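Local structure of polycyclic ketone monooxygenase (Myceliophthora thermophila, 5MQ6) at residues Trp328-Met333 and Gly548-Val553; Ser536-Ala539 and Phe543-Asp546. The protein uses FAD and NADPH to insert a single oxygen atom beside the carbonyl of ketones, notably polycyclic ones, yielding esters or lactones. All blocks are in the same frame, centred on the assembly; numbering follows the deposited sequence.

Contact 1 of 2, residues Trp328-Met333 and Gly548-Val553; sequences WQRERM and GTEHIV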
ATOM      1  N   TRP A 328      -7.454  22.435  -7.401  1.00 27.58           N
ATOM      2  CA  TRP A 328      -8.212  21.487  -8.195  1.00 26.53           C
ATOM      3  C   TRP A 328      -7.985  20.023  -7.833  1.00 25.14           C
ATOM      4  O   TRP A 328      -8.890  19.216  -7.918  1.00 25.72           O
ATOM      5  CB  TRP A 328      -7.952  21.703  -9.666  1.00 25.39           C
ATOM      6  CG  TRP A 328      -6.526  21.436 -10.099  1.00 23.26           C
ATOM      7  CD1 TRP A 328      -5.536  22.362 -10.275  1.00 22.27           C
ATOM      8  CD2 TRP A 328      -5.987  20.169 -10.501  1.00 22.27           C
ATOM      9  NE1 TRP A 328      -4.394  21.740 -10.717  1.00 23.39           N
ATOM     10  CE2 TRP A 328      -4.643  20.392 -10.869  1.00 21.47           C
ATOM     11  CE3 TRP A 328      -6.500  18.876 -10.566  1.00 22.93           C
ATOM     12  CZ2 TRP A 328      -3.789  19.378 -11.238  1.00 19.92           C
ATOM     13  CZ3 TRP A 328      -5.622  17.815 -11.004  1.00 20.47           C
ATOM     14  CH2 TRP A 328      -4.287  18.096 -11.310  1.00 20.03           C
ATOM     15  N   GLN A 329      -6.777  19.677  -7.436  1.00 25.77           N
ATOM     16  CA  GLN A 329      -6.472  18.279  -7.247  1.00 27.09           C
ATOM     17  C   GLN A 329      -7.193  17.653  -6.031  1.00 24.24           C
ATOM     18  O   GLN A 329      -7.723  16.512  -6.114  1.00 22.55           O
ATOM     19  CB  GLN A 329      -4.960  18.065  -7.221  1.00 27.55           C
ATOM     20  CG  GLN A 329      -4.555  16.613  -7.173  1.00 28.79           C
ATOM     21  CD  GLN A 329      -3.065  16.394  -7.402  1.00 28.82           C
ATOM     22  OE1 GLN A 329      -2.213  17.196  -6.964  1.00 25.96           O
ATOM     23  NE2 GLN A 329      -2.740  15.316  -8.061  1.00 25.76           N
ATOM     24  N   ARG A 330      -7.272  18.395  -4.920  1.00 20.72           N
ATOM     25  CA  ARG A 330      -8.018  17.892  -3.806  1.00 24.50           C
ATOM     26  C   ARG A 330      -9.525  17.704  -4.153  1.00 24.65           C
ATOM     27  O   ARG A 330     -10.162  16.744  -3.803  1.00 21.15           O
ATOM     28  CB  ARG A 330      -7.710  18.781  -2.577  1.00 30.09           C
ATOM     29  CG  ARG A 330      -8.591  18.590  -1.411  1.00 32.72           C
ATOM     30  CD  ARG A 330      -8.166  17.441  -0.522  1.00 35.51           C
ATOM     31  NE  ARG A 330      -6.936  17.600   0.273  1.00 33.57           N
ATOM     32  CZ  ARG A 330      -6.844  18.145   1.486  1.00 34.62           C
ATOM     33  NH1 ARG A 330      -7.882  18.754   2.050  1.00 39.73           N
ATOM     34  NH2 ARG A 330      -5.682  18.096   2.157  1.00 29.38           N
ATOM     35  N   GLU A 331     -10.076  18.601  -4.923  1.00 25.39           N
ATOM     36  CA  GLU A 331     -11.450  18.472  -5.321  1.00 25.22           C
ATOM     37  C   GLU A 331     -11.618  17.219  -6.222  1.00 21.64           C
ATOM     38  O   GLU A 331     -12.513  16.429  -6.050  1.00 23.13           O
ATOM     39  CB  GLU A 331     -11.918  19.809  -5.981  1.00 28.00           C
ATOM     40  CG  GLU A 331     -13.073  19.627  -6.909  1.00 31.40           C
ATOM     41  CD  GLU A 331     -13.480  20.887  -7.582  1.00 34.69           C
ATOM     42  OE1 GLU A 331     -13.158  21.058  -8.793  1.00 42.24           O
ATOM     43  OE2 GLU A 331     -14.063  21.701  -6.858  1.00 45.42           O
ATOM     44  N   ARG A 332     -10.685  16.987  -7.132  1.00 22.42           N
ATOM     45  CA  ARG A 332     -10.755  15.841  -7.976  1.00 19.68           C
ATOM     46  C   ARG A 332     -10.669  14.491  -7.230  1.00 20.50           C
ATOM     47  O   ARG A 332     -11.335  13.521  -7.583  1.00 19.73           O
ATOM     48  CB  ARG A 332      -9.659  15.959  -9.036  1.00 21.39           C
ATOM     49  CG  ARG A 332      -9.852  15.040 -10.224  1.00 23.25           C
ATOM     50  CD  ARG A 332      -8.767  15.351 -11.244  1.00 24.53           C
ATOM     51  NE  ARG A 332      -8.976  14.519 -12.414  1.00 24.46           N
ATOM     52  CZ  ARG A 332      -9.802  14.776 -13.412  1.00 23.82           C
ATOM     53  NH1 ARG A 332      -9.865  13.892 -14.364  1.00 27.76           N
ATOM     54  NH2 ARG A 332     -10.559  15.855 -13.489  1.00 25.66           N
ATOM     55  N   MET A 333      -9.819  14.443  -6.216  1.00 18.85           N
ATOM     56  CA  MET A 333      -9.609  13.274  -5.430  1.00 19.31           C
ATOM     57  C   MET A 333     -10.883  12.964  -4.664  1.00 19.51           C
ATOM     58  O   MET A 333     -11.296  11.815  -4.511  1.00 17.73           O
ATOM     59  CB  MET A 333      -8.448  13.500  -4.436  1.00 20.80           C
ATOM     60  CG  MET A 333      -7.073  13.415  -5.041  1.00 22.58           C
ATOM     61  SD  MET A 333      -5.631  13.571  -3.915  1.00 28.09           S
ATOM     62  CE  MET A 333      -6.074  14.911  -2.960  1.00 29.42           C
ATOM     63  N   GLY A 548      -3.488  12.897   5.726  1.00 18.57           N
ATOM     64  CA  GLY A 548      -2.801  12.559   6.943  1.00 19.66           C
ATOM     65  C   GLY A 548      -1.545  13.407   7.199  1.00 18.94           C
ATOM     66  O   GLY A 548      -1.347  13.851   8.324  1.00 17.30           O
ATOM     67  N   THR A 549      -0.717  13.592   6.191  1.00 18.64           N
ATOM     68  CA  THR A 549       0.460  14.435   6.331  1.00 19.31           C
ATOM     69  C   THR A 549       0.095  15.885   6.686  1.00 20.16           C
ATOM     70  O   THR A 549       0.726  16.468   7.604  1.00 19.86           O
ATOM     71  CB  THR A 549       1.435  14.381   5.117  1.00 18.81           C
ATOM     72  OG1 THR A 549       0.805  14.882   3.982  1.00 17.77           O
ATOM     73  CG2 THR A 549       2.035  12.924   4.892  1.00 21.09           C
ATOM     74  N   GLU A 550      -0.963  16.415   6.042  1.00 20.54           N
ATOM     75  CA  GLU A 550      -1.484  17.748   6.389  1.00 20.04           C
ATOM     76  C   GLU A 550      -1.936  17.836   7.848  1.00 20.49           C
ATOM     77  O   GLU A 550      -1.619  18.814   8.528  1.00 16.39           O
ATOM     78  CB  GLU A 550      -2.680  18.119   5.575  1.00 23.87           C
ATOM     79  CG  GLU A 550      -3.244  19.509   5.916  1.00 26.26           C
ATOM     80  CD  GLU A 550      -4.422  19.853   5.062  1.00 31.51           C
ATOM     81  OE1 GLU A 550      -5.465  19.170   5.112  1.00 34.72           O
ATOM     82  OE2 GLU A 550      -4.327  20.825   4.332  1.00 31.33           O
ATOM     83  N   HIS A 551      -2.701  16.850   8.335  1.00 16.92           N
ATOM     84  CA  HIS A 551      -3.096  16.926   9.725  1.00 14.58           C
ATOM     85  C   HIS A 551      -1.884  16.925  10.678  1.00 16.04           C
ATOM     86  O   HIS A 551      -1.835  17.712  11.618  1.00 17.30           O
ATOM     87  CB  HIS A 551      -3.970  15.704  10.033  1.00 15.98           C
ATOM     88  CG  HIS A 551      -4.531  15.699  11.392  1.00 15.38           C
ATOM     89  ND1 HIS A 551      -5.327  16.725  11.883  1.00 16.46           N
ATOM     90  CD2 HIS A 551      -4.382  14.815  12.396  1.00 16.48           C
ATOM     91  CE1 HIS A 551      -5.646  16.463  13.138  1.00 17.60           C
ATOM     92  NE2 HIS A 551      -5.077  15.313  13.471  1.00 18.88           N
ATOM     93  N   ILE A 552      -0.963  15.980  10.465  1.00 14.75           N
ATOM     94  CA  ILE A 552       0.194  15.830  11.337  1.00 13.81           C
ATOM     95  C   ILE A 552       0.977  17.171  11.373  1.00 14.74           C
ATOM     96  O   ILE A 552       1.325  17.695  12.445  1.00 14.06           O
ATOM     97  CB  ILE A 552       1.062  14.638  10.885  1.00 13.38           C
ATOM     98  CG1 ILE A 552       0.292  13.339  11.189  1.00 14.43           C
ATOM     99  CG2 ILE A 552       2.406  14.651  11.625  1.00 12.82           C
ATOM    100  CD1 ILE A 552       0.841  12.062  10.582  1.00 14.53           C
ATOM    101  N   VAL A 553       1.266  17.724  10.198  1.00 15.53           N
ATOM    102  CA  VAL A 553       2.130  18.938  10.094  1.00 16.07           C
ATOM    103  C   VAL A 553       1.398  20.133  10.700  1.00 16.14           C
ATOM    104  O   VAL A 553       2.009  21.006  11.415  1.00 14.83           O
ATOM    105  CB  VAL A 553       2.627  19.194   8.636  1.00 17.90           C
ATOM    106  CG1 VAL A 553       3.275  20.552   8.547  1.00 18.71           C
ATOM    107  CG2 VAL A 553       3.642  18.099   8.241  1.00 18.82           C
TER
HETATM  108  O   HOH W   1      -7.715  20.313   4.808  1.00 50.58           O

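Contact 2 of 2, residues Ser536-Ala539 and Phe543-Asp546; sequences SQAA and FTLD. With FAD (flavin-adenine dinucleotide), chain B.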
ATOM      1  N   SER A 536      -9.402   6.389   8.342  1.00 26.67           N
ATOM      2  CA  SER A 536     -10.113   6.019   7.153  1.00 24.83           C
ATOM      3  C   SER A 536      -9.038   5.870   6.075  1.00 28.00           C
ATOM      4  O   SER A 536      -7.899   6.261   6.281  1.00 32.57           O
ATOM      5  CB  SER A 536     -11.119   7.141   6.830  1.00 27.59           C
ATOM      6  OG  SER A 536     -11.903   6.860   5.680  1.00 27.82           O
ATOM      7  N   GLN A 537      -9.408   5.299   4.939  1.00 23.94           N
ATOM      8  CA  GLN A 537      -8.506   5.050   3.843  1.00 27.59           C
ATOM      9  C   GLN A 537      -9.347   5.379   2.568  1.00 29.98           C
ATOM     10  O   GLN A 537     -10.555   5.397   2.600  1.00 18.31           O
ATOM     11  CB  GLN A 537      -8.078   3.576   3.847  1.00 34.49           C
ATOM     12  CG  GLN A 537      -9.291   2.662   3.538  1.00 39.07           C
ATOM     13  CD  GLN A 537      -9.119   1.160   3.740  1.00 49.01           C
ATOM     14  OE1 GLN A 537      -8.429   0.462   2.985  1.00 52.38           O
ATOM     15  NE2 GLN A 537      -9.821   0.642   4.719  1.00 53.92           N
ATOM     16  N   ALA A 538      -8.662   5.600   1.470  1.00 33.60           N
ATOM     17  CA  ALA A 538      -9.257   5.790   0.221  1.00 25.65           C
ATOM     18  C   ALA A 538      -8.572   4.795  -0.681  1.00 27.48           C
ATOM     19  O   ALA A 538      -7.420   4.443  -0.437  1.00 27.66           O
ATOM     20  CB  ALA A 538      -8.999   7.199  -0.164  1.00 25.47           C
ATOM     21  N   ALA A 539      -9.248   4.322  -1.744  1.00 25.79           N
ATOM     22  CA  ALA A 539      -8.559   3.550  -2.758  1.00 26.37           C
ATOM     23  C   ALA A 539      -7.310   4.248  -3.255  1.00 23.46           C
ATOM     24  O   ALA A 539      -6.310   3.625  -3.608  1.00 26.27           O
ATOM     25  CB  ALA A 539      -9.489   3.334  -3.940  1.00 32.09           C
ATOM     26  N   PHE A 543      -4.450  10.218  -1.629  1.00 17.19           N
ATOM     27  CA  PHE A 543      -5.415  11.044  -0.975  1.00 18.89           C
ATOM     28  C   PHE A 543      -5.281  10.896   0.569  1.00 18.17           C
ATOM     29  O   PHE A 543      -5.233  11.847   1.324  1.00 19.01           O
ATOM     30  CB  PHE A 543      -6.836  10.651  -1.504  1.00 20.32           C
ATOM     31  CG  PHE A 543      -7.960  11.468  -0.966  1.00 20.12           C
ATOM     32  CD1 PHE A 543      -7.751  12.726  -0.338  1.00 21.59           C
ATOM     33  CD2 PHE A 543      -9.242  10.986  -1.079  1.00 18.27           C
ATOM     34  CE1 PHE A 543      -8.805  13.457   0.160  1.00 20.94           C
ATOM     35  CE2 PHE A 543     -10.324  11.730  -0.561  1.00 18.88           C
ATOM     36  CZ  PHE A 543     -10.090  12.989   0.033  1.00 20.57           C
ATOM     37  N   THR A 544      -5.233   9.680   1.018  1.00 15.16           N
ATOM     38  CA  THR A 544      -4.989   9.403   2.391  1.00 17.38           C
ATOM     39  C   THR A 544      -3.724  10.105   2.940  1.00 15.73           C
ATOM     40  O   THR A 544      -3.737  10.712   3.982  1.00 15.96           O
ATOM     41  CB  THR A 544      -4.852   7.896   2.566  1.00 16.85           C
ATOM     42  OG1 THR A 544      -5.984   7.251   1.940  1.00 15.97           O
ATOM     43  CG2 THR A 544      -4.752   7.569   4.109  1.00 16.75           C
ATOM     44  N   LEU A 545      -2.658   9.995   2.203  1.00 16.63           N
ATOM     45  CA  LEU A 545      -1.385  10.599   2.565  1.00 18.04           C
ATOM     46  C   LEU A 545      -1.477  12.093   2.586  1.00 17.73           C
ATOM     47  O   LEU A 545      -0.885  12.692   3.472  1.00 17.20           O
ATOM     48  CB  LEU A 545      -0.259  10.210   1.614  1.00 20.48           C
ATOM     49  CG  LEU A 545       0.195   8.758   1.623  1.00 22.10           C
ATOM     50  CD1 LEU A 545       1.197   8.484   0.492  1.00 27.45           C
ATOM     51  CD2 LEU A 545       0.884   8.495   2.938  1.00 22.61           C
ATOM     52  N   ASP A 546      -2.195  12.675   1.614  1.00 18.31           N
ATOM     53  CA  ASP A 546      -2.488  14.114   1.573  1.00 17.91           C
ATOM     54  C   ASP A 546      -3.149  14.534   2.895  1.00 18.16           C
ATOM     55  O   ASP A 546      -2.572  15.331   3.696  1.00 19.99           O
ATOM     56  CB  ASP A 546      -3.399  14.403   0.372  1.00 19.76           C
ATOM     57  CG  ASP A 546      -3.857  15.860   0.281  1.00 23.14           C
ATOM     58  OD1 ASP A 546      -3.419  16.719   1.089  1.00 25.26           O
ATOM     59  OD2 ASP A 546      -4.675  16.189  -0.626  1.00 24.16           O
TER
HETATM   60  PA  FAD B 700       6.305   3.790   0.230  1.00 20.54           P
HETATM   61  O1A FAD B 700       6.179   2.328   0.502  1.00 23.30           O
HETATM   62  O2A FAD B 700       6.159   4.340  -1.177  1.00 21.76           O
HETATM   63  O5B FAD B 700       7.736   4.271   0.778  1.00 23.73           O
HETATM   64  C5B FAD B 700       8.152   3.900   2.050  1.00 21.99           C
HETATM   65  C4B FAD B 700       9.647   3.656   2.011  1.00 23.15           C
HETATM   66  O4B FAD B 700      10.072   3.494   3.377  1.00 21.89           O
HETATM   67  C3B FAD B 700      10.103   2.409   1.258  1.00 22.37           C
HETATM   68  O3B FAD B 700      11.214   2.716   0.456  1.00 22.08           O
HETATM   69  C2B FAD B 700      10.497   1.454   2.350  1.00 23.45           C
HETATM   70  O2B FAD B 700      11.500   0.553   1.949  1.00 24.39           O
HETATM   71  C1B FAD B 700      10.966   2.413   3.423  1.00 21.95           C
HETATM   72  N9A FAD B 700      10.986   1.821   4.738  1.00 20.15           N
HETATM   73  C8A FAD B 700       9.957   1.173   5.356  1.00 23.62           C
HETATM   74  N7A FAD B 700      10.392   0.743   6.536  1.00 21.85           N
HETATM   75  C5A FAD B 700      11.684   1.070   6.707  1.00 18.10           C
HETATM   76  C6A FAD B 700      12.669   0.901   7.790  1.00 16.87           C
HETATM   77  N6A FAD B 700      12.459   0.267   8.925  1.00 17.32           N
HETATM   78  N1A FAD B 700      13.821   1.471   7.547  1.00 17.27           N
HETATM   79  C2A FAD B 700      14.117   2.112   6.392  1.00 14.50           C
HETATM   80  N3A FAD B 700      13.323   2.314   5.365  1.00 15.44           N
HETATM   81  C4A FAD B 700      12.075   1.768   5.496  1.00 18.09           C
HETATM   82  N1  FAD B 700      -1.512   3.076  -4.440  1.00 22.31           N
HETATM   83  C2  FAD B 700      -2.413   3.912  -5.053  1.00 27.80           C
HETATM   84  O2  FAD B 700      -3.124   4.657  -4.390  1.00 24.38           O
HETATM   85  N3  FAD B 700      -2.530   3.927  -6.389  1.00 32.47           N
HETATM   86  C4  FAD B 700      -1.766   3.118  -7.140  1.00 38.50           C
HETATM   87  O4  FAD B 700      -1.914   3.183  -8.353  1.00 48.87           O
HETATM   88  C4X FAD B 700      -0.772   2.184  -6.583  1.00 36.42           C
HETATM   89  N5  FAD B 700       0.011   1.323  -7.316  1.00 33.59           N
HETATM   90  C5X FAD B 700       0.881   0.521  -6.654  1.00 32.50           C
HETATM   91  C6  FAD B 700       1.730  -0.427  -7.406  1.00 29.18           C
HETATM   92  C7  FAD B 700       2.641  -1.259  -6.595  1.00 35.98           C
HETATM   93  C7M FAD B 700       3.561  -2.259  -7.258  1.00 35.02           C
HETATM   94  C8  FAD B 700       2.696  -1.184  -5.106  1.00 37.43           C
HETATM   95  C8M FAD B 700       3.638  -2.035  -4.256  1.00 41.20           C
HETATM   96  C9  FAD B 700       1.878  -0.294  -4.439  1.00 35.71           C
HETATM   97  C9A FAD B 700       0.982   0.551  -5.152  1.00 35.80           C
HETATM   98  N10 FAD B 700       0.158   1.418  -4.415  1.00 29.98           N
HETATM   99  C10 FAD B 700      -0.706   2.259  -5.122  1.00 27.45           C
HETATM  100  C1' FAD B 700       0.253   1.554  -2.944  1.00 33.28           C
HETATM  101  C2' FAD B 700       1.516   2.476  -2.679  1.00 32.49           C
HETATM  102  O2' FAD B 700       2.377   1.824  -1.735  1.00 32.73           O
HETATM  103  C3' FAD B 700       1.176   3.935  -2.218  1.00 30.78           C
HETATM  104  O3' FAD B 700       0.383   4.571  -3.223  1.00 30.58           O
HETATM  105  C4' FAD B 700       2.359   4.916  -2.034  1.00 29.20           C
HETATM  106  O4' FAD B 700       3.424   4.835  -3.081  1.00 28.60           O
HETATM  107  C5' FAD B 700       2.962   4.751  -0.624  1.00 26.62           C
HETATM  108  O5' FAD B 700       3.768   5.942  -0.362  1.00 25.35           O
HETATM  109  P   FAD B 700       4.536   5.875   1.064  1.00 23.91           P
HETATM  110  O1P FAD B 700       5.683   6.944   0.937  1.00 25.67           O
HETATM  111  O2P FAD B 700       3.443   5.927   2.141  1.00 26.20           O
HETATM  112  O3P FAD B 700       5.132   4.345   1.177  1.00 22.70           O
HETATM  113  O   HOH W   2      -5.477   4.839   1.736  1.00 20.04           O

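Contact 1 of 2, residues Trp328-Met333 and Gly548-Val553
An interhelical salt bridge between R330 and E550 joins helix 328-340 to helix 541-562, the latter beginning at N541, whose backbone amide binds the FAD. It shows how one salt bridge between long side chains can link two helical segments: the CA atoms of R330 and E550 are 12.1 Å apart, and these two residues alone meet across 328-333 and 548-553. R330 starts with CG anti to its amide nitrogen (chi1 168°), which sends the chain outward from its helix; with bends at the next two torsions, the arginine lays its CD methylene near the F543 ring and holds the guanidinium beyond it. E550 comes from the other side with an extended chain. R330 NH2 donates a hydrogen bond to E550 OE1 at 3.2 Å, nearly straight (174°). The acceptor lies almost in the guanidinium plane, at its edge, yet the donor sits well above the carboxylate, 60° out of its plane, and the two flat groups stand almost perpendicular. The bond is single, with E550 OE2 farther off, at 3.7 Å from R330 NH2. The stronger partner of R330 is D546, one helical turn before E550: its OD2 pairs with NE and its OD1 also lies near NH2, so NH2 is shared between two acids. A leucine here would probably leave both D546 and E550 without this positive partner and the two helices without their polar link. A water completes the bridge, accepting from R330 NH1 at 3.2 Å and donating to E550 OE1.

Contact 2 of 2, residues Ser536-Ala539 and Phe543-Asp546
The extended backbone of 536-538 runs up to the start of helix 541-562 and passes close to its first turns, with the CA atoms of Q537 and T544 5.8 Å apart. From this extended loop, A538 points its methyl at the helix, where CB touches F543 CD2 at 3.9 Å and T544 OG1 at 3.7 Å. T544 is turned with chi1 at -51°, which places its hydroxyl anti to its own carbonyl carbon and facing the A538 amide, while the methyl CG2 packs 4.0 Å from S536 O. A water sits between the loop and the helix: A538 N donates to it at 3.3 Å, and T544 OG1 shares a short hydrogen bond with it. M630, from helix 630-641, packs on S536, F543 and T544. The flanking residues belong to the FAD pocket. A539 O approaches the flavin O2 to 3.4 Å and is also hydrogen-bonded to R426, whereas L545 sets CD2 3.7 Å from the phosphate oxygen O2P. The chemistry implies a junction held by methyl and ring packing, in which one water links the A538 amide and the T544 hydroxyl while the neighbouring A539 and L545 reach the FAD.

Both contacts use helix 541-562, and in sequence the residues of contact 2 all fall between the two segments of contact 1; their centres lie 9 Å apart. They meet through D546, whose OD2 is 2.8 Å from R330 NE in a salt bridge, while its OD1 pairs with R96 of helix 88-99. Apolar packing accompanies the charges, with M333 CE 3.8 Å from F543 CD1 and R330 CD 4.1 Å from F543 CE1. Contact 2 lies on the FAD pocket itself, next to N541, whose amide binds the cofactor. Contact 1 is farther out, the E550 side chain being about 11 Å from that of G89, and ties the same helix to helix 328-340.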